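Local coordinates for protein beta-mannosidase (Trichoderma harzianum, PDB 4CVU) that probably hydrolyses terminal non-reducing beta-D-mannose residues of beta-mannosides, as a secreted fungal glycoside hydrolase of family 2, at residues L771-L776 and S810-P815; N371-E376 and L442-F447; A256-L261 and P338-Q343; L864-N869 and K873-E878. All blocks are in the same frame, centred on the assembly; numbering follows the deposited sequence. Where two conformers were deposited one is given.

Contact 1 of 4, residues L771-L776 and S810-P815; sequences LTWVDL and SDLKIP. With CD (cadmium ion), chain B.
Trp773 turns the outer part of its indole toward the loop 810-815, where Leu812 and Ile814 each bring one methyl group against it. Both aliphatic side chains run roughly at right angles to the tryptophan, and each presents its CD1 methyl. Ile814 comes over a face: its CD1 lies 4.1 Å from the centroid of the six-membered ring of Trp773, 26° from the ring normal, a CH-pi contact. The isoleucine reaches this far because CD1 is extended away from CA (chi2 168°). Leu812 approaches the same benzo end more obliquely, its CD1 resting 3.8 Å from Trp773 CZ2. On the tryptophan side, CG stands anti to the carbonyl carbon (chi1 -76°), which carries the indole off strand 765-774 toward the loop.

The residue types suit their places. A wide, flat ring can serve two neighbouring methyls at once, and the branched Leu812 and Ile814, two positions apart, both direct CB toward it, while Lys813 between them is exposed. Leu822 of strand 821-830 and Met787 also touch Trp773, so the indole belongs to the hydrophobic interior of this Ig/CBM-like domain.

Near the start of the loop segment Asp811 binds a cadmium ion through OD2 at 2.4 Å. Its OD1 stays 3.5 Å from the metal, so the carboxylate binds in a monodentate way, and OD2 also accepts a hydrogen bond from Asn807 N.

No hydrogen bond joins the two segments: between them the contact is apolar, made of dispersion and CH-pi contact, while the loop's Asp811 carboxylate serves the metal and Asn807 N.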
# COMPACT_ATOMS: atom_id res chain seq x y z
N LEU A 771 36.52 32.96 -5.28
CA LEU A 771 35.56 33.41 -4.28
C LEU A 771 34.69 34.51 -4.90
O LEU A 771 35.13 35.67 -4.97
CB LEU A 771 36.29 33.95 -3.06
CG LEU A 771 37.25 32.93 -2.41
CD1 LEU A 771 38.15 33.60 -1.39
CD2 LEU A 771 36.47 31.79 -1.77
N THR A 772 33.49 34.13 -5.33
CA THR A 772 32.61 35.01 -6.09
C THR A 772 31.33 35.35 -5.34
O THR A 772 30.47 34.49 -5.18
CB THR A 772 32.21 34.36 -7.43
OG1 THR A 772 33.38 33.94 -8.12
CG2 THR A 772 31.40 35.34 -8.31
N TRP A 773 31.18 36.61 -4.94
CA TRP A 773 29.98 37.08 -4.26
C TRP A 773 28.96 37.62 -5.28
O TRP A 773 29.25 38.57 -6.03
CB TRP A 773 30.32 38.19 -3.27
CG TRP A 773 30.96 37.77 -2.00
CD1 TRP A 773 32.29 37.79 -1.69
CD2 TRP A 773 30.28 37.31 -0.82
NE1 TRP A 773 32.49 37.35 -0.41
CE2 TRP A 773 31.27 37.06 0.16
CE3 TRP A 773 28.94 37.08 -0.49
CZ2 TRP A 773 30.96 36.58 1.45
CZ3 TRP A 773 28.64 36.59 0.79
CH2 TRP A 773 29.64 36.36 1.74
N VAL A 774 27.76 37.02 -5.30
CA VAL A 774 26.65 37.51 -6.11
C VAL A 774 25.41 37.69 -5.24
O VAL A 774 25.34 37.14 -4.15
CB VAL A 774 26.35 36.56 -7.28
CG1 VAL A 774 27.58 36.40 -8.15
CG2 VAL A 774 25.87 35.22 -6.78
N ASP A 775 24.43 38.45 -5.72
CA ASP A 775 23.09 38.48 -5.11
C ASP A 775 22.29 37.30 -5.66
O ASP A 775 22.77 36.59 -6.54
CB ASP A 775 22.39 39.84 -5.33
CG ASP A 775 22.08 40.15 -6.80
OD1 ASP A 775 22.03 39.23 -7.64
OD2 ASP A 775 21.89 41.36 -7.14
N LEU A 776 21.07 37.09 -5.18
CA LEU A 776 20.31 35.86 -5.50
C LEU A 776 19.62 35.87 -6.88
O LEU A 776 18.95 34.90 -7.28
CB LEU A 776 19.35 35.52 -4.36
CG LEU A 776 20.04 35.51 -2.96
CD1 LEU A 776 19.06 35.26 -1.83
CD2 LEU A 776 21.15 34.48 -2.88
N SER A 810 32.36 44.24 9.53
CA SER A 810 33.53 45.14 9.61
C SER A 810 34.42 45.14 8.38
O SER A 810 34.96 46.17 8.02
CB SER A 810 34.44 44.77 10.80
OG SER A 810 33.69 44.50 11.97
N ASP A 811 34.62 43.96 7.77
CA ASP A 811 35.59 43.78 6.66
C ASP A 811 34.95 43.59 5.28
O ASP A 811 35.62 43.76 4.26
CB ASP A 811 36.50 42.57 6.90
CG ASP A 811 37.26 42.65 8.20
OD1 ASP A 811 37.86 43.71 8.51
OD2 ASP A 811 37.28 41.64 8.91
N LEU A 812 33.69 43.19 5.25
CA LEU A 812 33.01 43.02 3.98
C LEU A 812 31.96 44.10 3.85
O LEU A 812 31.55 44.69 4.84
CB LEU A 812 32.36 41.65 3.87
CG LEU A 812 33.29 40.45 4.06
CD1 LEU A 812 32.51 39.15 3.86
CD2 LEU A 812 34.49 40.52 3.12
N LYS A 813 31.55 44.36 2.62
CA LYS A 813 30.46 45.28 2.32
C LYS A 813 29.38 44.52 1.54
O LYS A 813 29.39 44.48 0.32
CB LYS A 813 30.98 46.50 1.55
CG LYS A 813 31.91 47.41 2.37
CD LYS A 813 31.16 48.22 3.43
N ILE A 814 28.45 43.92 2.28
CA ILE A 814 27.33 43.23 1.67
C ILE A 814 26.09 44.10 1.89
O ILE A 814 25.68 44.32 3.02
CB ILE A 814 27.13 41.84 2.29
CG1 ILE A 814 28.43 41.03 2.16
CG2 ILE A 814 25.97 41.10 1.63
CD1 ILE A 814 28.46 39.76 2.97
N PRO A 815 25.49 44.62 0.81
CA PRO A 815 24.35 45.53 0.96
C PRO A 815 23.16 44.89 1.68
O PRO A 815 22.51 45.54 2.51
CB PRO A 815 23.97 45.87 -0.48
CG PRO A 815 25.20 45.61 -1.28
CD PRO A 815 25.88 44.46 -0.61
CD CD B . 38.81 41.14 10.67

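Contact 2 of 4, residues N371-E376 and L442-F447; sequences NNWHFE and LLWSEF
Trp373 and Phe375 both meet the benzo part of the Trp444 indole. The ring contacts come first. Phe375 CZ lies 3.8 Å from Trp444 CE3, and the two six-membered rings are inclined at 41°, an oblique meeting. Trp373 crosses Trp444 at about a right angle: Trp444 CH2 sits in the plane of the Trp373 indole, at its edge, 4.0 Å from Trp373 NE1. The first torsion of Trp444 (chi1 152°) swings CG far from the backbone N and lets the ring reach both partners.

Hydrogen bonds work within each segment. Trp444 NE1 donates to Glu446 OE2 at 2.8 Å, a bent bond to the anti lone pair, with the oxygen 29° out of the indole plane. This fixes the rotation of the ring, and Glu446 is itself held by a salt bridge to Arg420 and a hydrogen bond from Ser423. Likewise His374 NE2 donates to Glu376 OE2 at 3.2 Å, close to the imidazole plane. With an alanine in place of Trp444, Phe375 and Trp373 would probably lose their common partner and Glu446 one of its donors.

Strand 442-446 lies parallel to 418-421 and 481-485, as in the (beta/alpha)8 barrel of family 2 glycosidases. Trp444 and Glu446 probably face the barrel interior, where Trp373 and Phe375, at the start of strand 374-377 and its classic bulge opposite Ser354, meet Trp444.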
# COMPACT_ATOMS: atom_id res chain seq x y z
N ASN A 371 46.17 9.79 24.17
CA ASN A 371 46.25 8.53 23.46
C ASN A 371 45.77 8.68 22.03
O ASN A 371 44.84 9.40 21.74
CB ASN A 371 45.38 7.50 24.15
CG ASN A 371 46.06 6.82 25.29
OD1 ASN A 371 46.29 7.41 26.33
ND2 ASN A 371 46.40 5.53 25.10
N ASN A 372 46.38 7.93 21.16
CA ASN A 372 46.06 7.97 19.78
C ASN A 372 44.73 7.32 19.63
O ASN A 372 44.25 6.65 20.55
CB ASN A 372 47.06 7.12 19.03
CG ASN A 372 48.37 7.81 18.85
OD1 ASN A 372 48.54 8.60 17.94
ND2 ASN A 372 49.30 7.50 19.69
N TRP A 373 44.13 7.51 18.47
CA TRP A 373 43.06 6.66 17.93
C TRP A 373 43.09 6.88 16.43
O TRP A 373 42.43 7.75 15.95
CB TRP A 373 41.69 7.00 18.52
CG TRP A 373 40.63 6.04 18.20
CD1 TRP A 373 40.07 5.79 16.99
CD2 TRP A 373 39.99 5.14 19.12
NE1 TRP A 373 39.12 4.80 17.10
CE2 TRP A 373 39.06 4.38 18.40
CE3 TRP A 373 40.13 4.90 20.47
CZ2 TRP A 373 38.29 3.40 18.97
CZ3 TRP A 373 39.38 3.91 21.06
CH2 TRP A 373 38.43 3.17 20.30
N HIS A 374 43.89 6.10 15.72
CA HIS A 374 43.99 6.18 14.28
C HIS A 374 44.43 4.87 13.63
O HIS A 374 44.81 3.95 14.28
CB HIS A 374 44.86 7.36 13.82
CG HIS A 374 46.32 7.17 14.05
ND1 HIS A 374 46.95 7.60 15.20
CD2 HIS A 374 47.28 6.61 13.29
CE1 HIS A 374 48.23 7.31 15.12
NE2 HIS A 374 48.45 6.71 13.98
N PHE A 375 44.39 4.87 12.31
CA PHE A 375 44.75 3.72 11.53
C PHE A 375 46.00 4.01 10.68
O PHE A 375 46.20 5.15 10.28
CB PHE A 375 43.57 3.35 10.65
CG PHE A 375 42.42 2.72 11.38
CD1 PHE A 375 41.43 3.49 11.98
CD2 PHE A 375 42.31 1.33 11.46
CE1 PHE A 375 40.39 2.88 12.62
CE2 PHE A 375 41.26 0.73 12.10
CZ PHE A 375 40.32 1.50 12.70
N GLU A 376 46.80 3.00 10.40
CA GLU A 376 47.94 3.07 9.48
C GLU A 376 47.92 1.92 8.48
O GLU A 376 47.73 0.77 8.87
CB GLU A 376 49.25 3.02 10.25
CG GLU A 376 49.42 4.17 11.23
CD GLU A 376 50.71 4.11 12.00
OE1 GLU A 376 51.58 3.25 11.69
OE2 GLU A 376 50.86 4.92 12.94
N LEU A 442 38.18 -0.45 3.68
CA LEU A 442 38.56 -1.03 4.97
C LEU A 442 37.33 -1.30 5.80
O LEU A 442 36.43 -0.44 5.84
CB LEU A 442 39.50 -0.07 5.75
CG LEU A 442 40.91 0.04 5.15
CD1 LEU A 442 41.74 1.12 5.86
CD2 LEU A 442 41.61 -1.30 5.27
N LEU A 443 37.26 -2.48 6.43
CA LEU A 443 36.18 -2.85 7.30
C LEU A 443 36.61 -2.95 8.77
O LEU A 443 37.19 -3.95 9.19
CB LEU A 443 35.55 -4.20 6.88
CG LEU A 443 34.88 -4.18 5.54
CD1 LEU A 443 34.16 -5.47 5.20
CD2 LEU A 443 33.99 -2.97 5.40
N TRP A 444 36.29 -1.94 9.54
CA TRP A 444 36.49 -2.00 10.95
C TRP A 444 35.41 -2.90 11.50
O TRP A 444 34.30 -2.51 11.51
CB TRP A 444 36.40 -0.59 11.50
CG TRP A 444 35.95 -0.37 12.90
CD1 TRP A 444 35.35 -1.24 13.76
CD2 TRP A 444 36.11 0.83 13.62
NE1 TRP A 444 35.10 -0.64 14.94
CE2 TRP A 444 35.56 0.64 14.89
CE3 TRP A 444 36.61 2.08 13.29
CZ2 TRP A 444 35.53 1.64 15.86
CZ3 TRP A 444 36.60 3.07 14.27
CH2 TRP A 444 36.05 2.85 15.51
N SER A 445 35.76 -4.04 12.07
CA SER A 445 34.83 -5.05 12.46
C SER A 445 34.69 -5.23 13.95
O SER A 445 35.56 -4.82 14.71
CB SER A 445 35.14 -6.38 11.78
OG SER A 445 35.31 -6.14 10.42
N GLU A 446 33.56 -5.80 14.35
CA GLU A 446 33.22 -5.86 15.77
C GLU A 446 32.62 -7.21 16.14
O GLU A 446 32.04 -7.90 15.30
CB GLU A 446 32.28 -4.70 16.15
CG GLU A 446 32.94 -3.34 15.93
CD GLU A 446 32.24 -2.12 16.56
OE1 GLU A 446 31.10 -2.18 17.04
OE2 GLU A 446 32.86 -1.06 16.55
N PHE A 447 32.77 -7.58 17.41
CA PHE A 447 32.12 -8.75 17.96
C PHE A 447 30.67 -8.42 18.37
O PHE A 447 30.39 -7.28 18.76
CB PHE A 447 32.90 -9.30 19.17
CG PHE A 447 34.33 -9.70 18.87
CD1 PHE A 447 34.73 -10.14 17.62
CD2 PHE A 447 35.28 -9.67 19.89
CE1 PHE A 447 36.03 -10.52 17.38
CE2 PHE A 447 36.60 -10.05 19.66
CZ PHE A 447 36.97 -10.47 18.39

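Contact 3 of 4, residues A256-L261 and P338-Q343; sequences ASLDFL and PILVSQ. With MAN (alpha-D-mannopyranose), chain E.
Strands 256-261 and 340-343 pass face to face at 9.1 Å between axes, with their directions 124° apart, Leu258 lying opposite Ser342 and Phe260 opposite Leu340. They are not bonded neighbours. Each belongs to a different part of one strongly curled antiparallel sheet, so the contact spans the interior of the Ig-like beta sandwich of family 2 glycosidases.

Leu340 is the side chain at the centre. With CG anti to the backbone N (chi1 178°), it pushes CD2 between two residues of the opposing strand: Leu258 CD2 is 3.8 Å from that methyl, and Phe260 CD2 is equally close to it at 3.8 Å. The two leucines slide past one another in opposite directions, whereas Phe260 runs at about a right angle to Leu340 and meets it obliquely. Phe260 CG takes the crowded position between the backbone N and the carbonyl carbon (chi1 59°), which puts the ring, with CD2 leading, beside Leu340 CD2; CB is near the leucine because it points toward the opposing strand. Ser342 needs only its small CB to meet Leu258 CD2, at 3.7 Å. Its hydroxyl is satisfied by Thr231 on strand 227-237.

Asp259, between Leu258 and Phe260 in the strand, directs CB away from Leu340; its carboxylate meets helix 458-475 and an attached glycan. Its OD2 forms a salt bridge with Arg473, and its OD1 accepts a 2.7 Å hydrogen bond from O6 of an alpha-mannose.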
# COMPACT_ATOMS: atom_id res chain seq x y z
N ALA A 256 49.13 -20.79 7.82
CA ALA A 256 47.92 -21.42 7.36
C ALA A 256 47.50 -22.49 8.34
O ALA A 256 48.22 -23.43 8.54
CB ALA A 256 48.12 -22.03 5.99
N SER A 257 46.33 -22.34 8.94
CA SER A 257 45.80 -23.28 9.91
C SER A 257 44.42 -23.75 9.43
O SER A 257 43.49 -22.93 9.22
CB SER A 257 45.73 -22.61 11.28
OG SER A 257 45.36 -23.54 12.28
N LEU A 258 44.28 -25.05 9.23
CA LEU A 258 43.07 -25.61 8.60
C LEU A 258 42.27 -26.51 9.54
O LEU A 258 42.82 -27.48 10.07
CB LEU A 258 43.47 -26.44 7.39
CG LEU A 258 43.74 -25.72 6.07
CD1 LEU A 258 45.05 -24.95 6.07
CD2 LEU A 258 43.76 -26.76 4.94
N ASP A 259 40.97 -26.21 9.71
CA ASP A 259 40.04 -27.06 10.45
C ASP A 259 39.35 -28.03 9.47
O ASP A 259 39.10 -27.67 8.33
CB ASP A 259 38.99 -26.22 11.19
CG ASP A 259 39.63 -25.22 12.15
OD1 ASP A 259 40.63 -25.58 12.78
OD2 ASP A 259 39.13 -24.06 12.27
N PHE A 260 39.06 -29.25 9.92
CA PHE A 260 38.54 -30.30 9.03
C PHE A 260 37.76 -31.41 9.76
O PHE A 260 37.77 -31.50 10.98
CB PHE A 260 39.69 -30.92 8.22
CG PHE A 260 40.79 -31.54 9.08
CD1 PHE A 260 40.69 -32.85 9.52
CD2 PHE A 260 41.89 -30.79 9.47
CE1 PHE A 260 41.68 -33.41 10.34
CE2 PHE A 260 42.87 -31.34 10.29
CZ PHE A 260 42.77 -32.65 10.73
N LEU A 261 37.03 -32.21 8.99
CA LEU A 261 36.55 -33.52 9.42
C LEU A 261 37.16 -34.58 8.44
O LEU A 261 37.43 -34.24 7.32
CB LEU A 261 35.02 -33.56 9.35
CG LEU A 261 34.21 -32.44 10.02
CD1 LEU A 261 32.79 -32.36 9.47
CD2 LEU A 261 34.16 -32.58 11.54
N PRO A 338 46.93 -35.04 -2.34
CA PRO A 338 46.41 -34.43 -1.12
C PRO A 338 45.06 -34.97 -0.71
O PRO A 338 44.27 -35.34 -1.56
CB PRO A 338 46.28 -32.96 -1.50
CG PRO A 338 47.34 -32.77 -2.52
CD PRO A 338 47.29 -34.02 -3.34
N ILE A 339 44.83 -35.05 0.59
CA ILE A 339 43.52 -35.44 1.12
C ILE A 339 42.72 -34.25 1.68
O ILE A 339 41.57 -34.42 2.02
CB ILE A 339 43.65 -36.53 2.21
CG1 ILE A 339 44.54 -36.05 3.37
CG2 ILE A 339 44.20 -37.83 1.61
CD1 ILE A 339 44.40 -36.91 4.60
N LEU A 340 43.36 -33.08 1.80
CA LEU A 340 42.68 -31.83 2.22
C LEU A 340 43.23 -30.65 1.42
O LEU A 340 44.43 -30.40 1.43
CB LEU A 340 42.84 -31.59 3.72
CG LEU A 340 42.26 -30.33 4.35
CD1 LEU A 340 40.74 -30.32 4.21
CD2 LEU A 340 42.66 -30.24 5.81
N VAL A 341 42.36 -29.93 0.73
CA VAL A 341 42.75 -28.78 -0.08
C VAL A 341 41.85 -27.60 0.30
O VAL A 341 40.65 -27.77 0.48
CB VAL A 341 42.61 -29.10 -1.58
CG1 VAL A 341 43.05 -27.92 -2.44
CG2 VAL A 341 43.43 -30.32 -1.93
N SER A 342 42.43 -26.42 0.48
CA SER A 342 41.65 -25.23 0.86
C SER A 342 42.18 -24.04 0.08
O SER A 342 43.39 -23.91 -0.08
CB SER A 342 41.79 -24.94 2.36
OG SER A 342 40.97 -23.87 2.75
N GLN A 343 41.29 -23.20 -0.41
CA GLN A 343 41.67 -22.02 -1.17
C GLN A 343 41.00 -20.77 -0.60
O GLN A 343 39.82 -20.78 -0.33
CB GLN A 343 41.28 -22.21 -2.62
CG GLN A 343 41.72 -21.07 -3.52
CD GLN A 343 41.40 -21.35 -4.97
OE1 GLN A 343 41.44 -22.51 -5.42
NE2 GLN A 343 41.09 -20.30 -5.72
C1 MAN E . 39.94 -25.14 19.48
C2 MAN E . 39.36 -26.53 19.34
C3 MAN E . 40.31 -27.40 18.53
C4 MAN E . 40.73 -26.69 17.23
C5 MAN E . 41.11 -25.23 17.44
C6 MAN E . 41.32 -24.52 16.11
O2 MAN E . 38.12 -26.45 18.66
O3 MAN E . 39.66 -28.61 18.21
O4 MAN E . 41.87 -27.31 16.66
O5 MAN E . 40.15 -24.57 18.19
O6 MAN E . 40.19 -24.58 15.27

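Contact 4 of 4, residues L864-N869 and K873-E878; sequences LHLSYN and KKFTVE
Tyr868 has CG anti to the backbone N (chi1 -176°) and Phe875 has CG beside it (chi1 -70°), and these torsions swing the two rings together from a non-hydrogen-bonded pair. Tyr868 CD1 then hangs 3.4 Å above the plane of the Phe875 ring, over its centre, the ring planes meeting at 48°. On the same face Leu866 CD1 touches Val877 CG2 at 3.9 Å.

The backbones form an antiparallel hairpin. His865 pairs with Glu878, its N 2.8 Å from Glu878 O, and Ser867 with Thr876, each pair bonded in both directions; Asn869 N adds a bond to Lys874 O. On the outer face a water joins Ser867 OG to Thr876 O. Near the turn another links Tyr868 OH to Lys873 O, while the hydroxyl lies 3.5 Å from Lys873 CB.

Phe875 is buried against Trp927 and Val931, and an alanine in its place is likely to open a gap there and leave the Tyr868 ring less firmly held.

The chemistry is therefore two-sided: aromatic and aliphatic groups pack toward the interior of the Ig-fold domain, polar residues meet solvent, and backbone hydrogen bonds hold the strands between.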
# COMPACT_ATOMS: atom_id res chain seq x y z
N LEU A 864 14.19 26.99 -13.55
CA LEU A 864 15.13 25.96 -13.91
C LEU A 864 14.67 25.28 -15.18
O LEU A 864 13.47 25.08 -15.37
CB LEU A 864 15.23 24.90 -12.81
CG LEU A 864 15.94 25.27 -11.51
CD1 LEU A 864 15.58 24.27 -10.44
CD2 LEU A 864 17.44 25.26 -11.73
N HIS A 865 15.59 25.02 -16.06
CA HIS A 865 15.34 24.12 -17.23
C HIS A 865 16.19 22.77 -17.16
O HIS A 865 17.36 22.65 -16.73
CB HIS A 865 15.75 24.81 -18.55
CG HIS A 865 14.81 25.88 -19.02
ND1 HIS A 865 14.56 27.03 -18.31
CD2 HIS A 865 14.10 26.00 -20.17
CE1 HIS A 865 13.73 27.80 -18.99
NE2 HIS A 865 13.44 27.20 -20.13
N LEU A 866 15.50 21.72 -17.57
CA LEU A 866 16.11 20.42 -17.45
C LEU A 866 15.88 19.68 -18.74
O LEU A 866 14.78 19.72 -19.29
CB LEU A 866 15.47 19.66 -16.27
CG LEU A 866 15.93 18.23 -15.98
CD1 LEU A 866 17.36 18.24 -15.50
CD2 LEU A 866 15.03 17.52 -14.96
N SER A 867 16.93 19.03 -19.24
CA SER A 867 16.83 18.22 -20.46
C SER A 867 17.79 17.07 -20.35
O SER A 867 18.73 17.11 -19.56
CB SER A 867 17.15 19.07 -21.71
OG SER A 867 18.34 19.79 -21.55
N TYR A 868 17.54 16.06 -21.17
CA TYR A 868 18.40 14.89 -21.19
C TYR A 868 18.94 14.63 -22.59
O TYR A 868 18.20 14.75 -23.57
CB TYR A 868 17.65 13.65 -20.71
CG TYR A 868 18.52 12.41 -20.62
CD1 TYR A 868 19.50 12.29 -19.64
CD2 TYR A 868 18.35 11.36 -21.51
CE1 TYR A 868 20.30 11.15 -19.55
CE2 TYR A 868 19.13 10.20 -21.42
CZ TYR A 868 20.10 10.12 -20.45
OH TYR A 868 20.86 9.01 -20.37
N ASN A 869 20.21 14.26 -22.65
CA ASN A 869 20.89 13.98 -23.93
C ASN A 869 21.20 12.51 -23.96
O ASN A 869 22.00 12.02 -23.18
CB ASN A 869 22.15 14.83 -24.07
CG ASN A 869 22.80 14.68 -25.45
OD1 ASN A 869 23.16 13.58 -25.86
ND2 ASN A 869 22.96 15.81 -26.17
N LYS A 873 24.40 10.90 -22.42
CA LYS A 873 23.81 10.40 -21.17
C LYS A 873 23.94 11.39 -20.02
O LYS A 873 24.03 11.01 -18.86
CB LYS A 873 24.38 9.04 -20.81
CG LYS A 873 24.20 8.00 -21.92
CD LYS A 873 24.26 6.60 -21.32
CE LYS A 873 24.80 5.56 -22.29
NZ LYS A 873 25.43 4.42 -21.57
N LYS A 874 23.90 12.67 -20.35
CA LYS A 874 23.96 13.73 -19.37
C LYS A 874 22.60 14.46 -19.32
O LYS A 874 21.87 14.57 -20.34
CB LYS A 874 25.06 14.72 -19.73
CG LYS A 874 26.48 14.15 -19.62
CD LYS A 874 27.07 14.30 -18.22
CE LYS A 874 28.59 14.32 -18.26
NZ LYS A 874 29.07 12.94 -18.48
N PHE A 875 22.27 14.92 -18.11
CA PHE A 875 21.19 15.87 -17.91
C PHE A 875 21.84 17.23 -17.93
O PHE A 875 22.91 17.42 -17.33
CB PHE A 875 20.49 15.65 -16.55
CG PHE A 875 19.68 14.40 -16.48
CD1 PHE A 875 18.35 14.39 -16.88
CD2 PHE A 875 20.25 13.23 -16.02
CE1 PHE A 875 17.60 13.23 -16.83
CE2 PHE A 875 19.51 12.07 -15.97
CZ PHE A 875 18.18 12.07 -16.37
N THR A 876 21.21 18.18 -18.61
CA THR A 876 21.64 19.55 -18.49
C THR A 876 20.61 20.31 -17.64
O THR A 876 19.43 20.24 -17.89
CB THR A 876 21.87 20.22 -19.89
OG1 THR A 876 23.05 19.66 -20.49
CG2 THR A 876 22.07 21.70 -19.76
N VAL A 877 21.13 21.04 -16.66
CA VAL A 877 20.36 21.80 -15.70
C VAL A 877 20.75 23.27 -15.84
O VAL A 877 21.93 23.58 -15.80
CB VAL A 877 20.69 21.35 -14.25
CG1 VAL A 877 19.77 22.03 -13.24
CG2 VAL A 877 20.59 19.85 -14.13
N GLU A 878 19.78 24.15 -16.01
CA GLU A 878 20.08 25.57 -16.18
C GLU A 878 19.18 26.47 -15.36
O GLU A 878 17.99 26.36 -15.45
CB GLU A 878 20.00 25.95 -17.67
CG GLU A 878 20.68 27.26 -18.01
CD GLU A 878 20.42 27.71 -19.45
OE1 GLU A 878 19.78 26.96 -20.24
OE2 GLU A 878 20.85 28.84 -19.79
O HOH W 1 18.53 22.01 -19.92
O HOH W 2 21.86 8.82 -17.68

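Overall arrangement
Contacts 1, 2 and 3 are buried and bring together elements that share no backbone hydrogen bond, whereas contact 4 is a surface hairpin stitched by main-chain bonds. No two share a strand: they lie in series along the chain and none touches another. Contacts 3 and 1 have centres about 70 Å apart on opposite sides of the chain's centre; contact 3 packs across a sandwich interior, contact 1 packs a loop on a strand of another domain. Contact 2, nearest the centre, is richer in aromatics and in buried polar groups. Contact 4, whose nearest atoms are about 11 Å from those of contact 1, divides apolar from solvent-facing residues. A cadmium ion lies beside contact 1 and a glycan mannose beside contact 3.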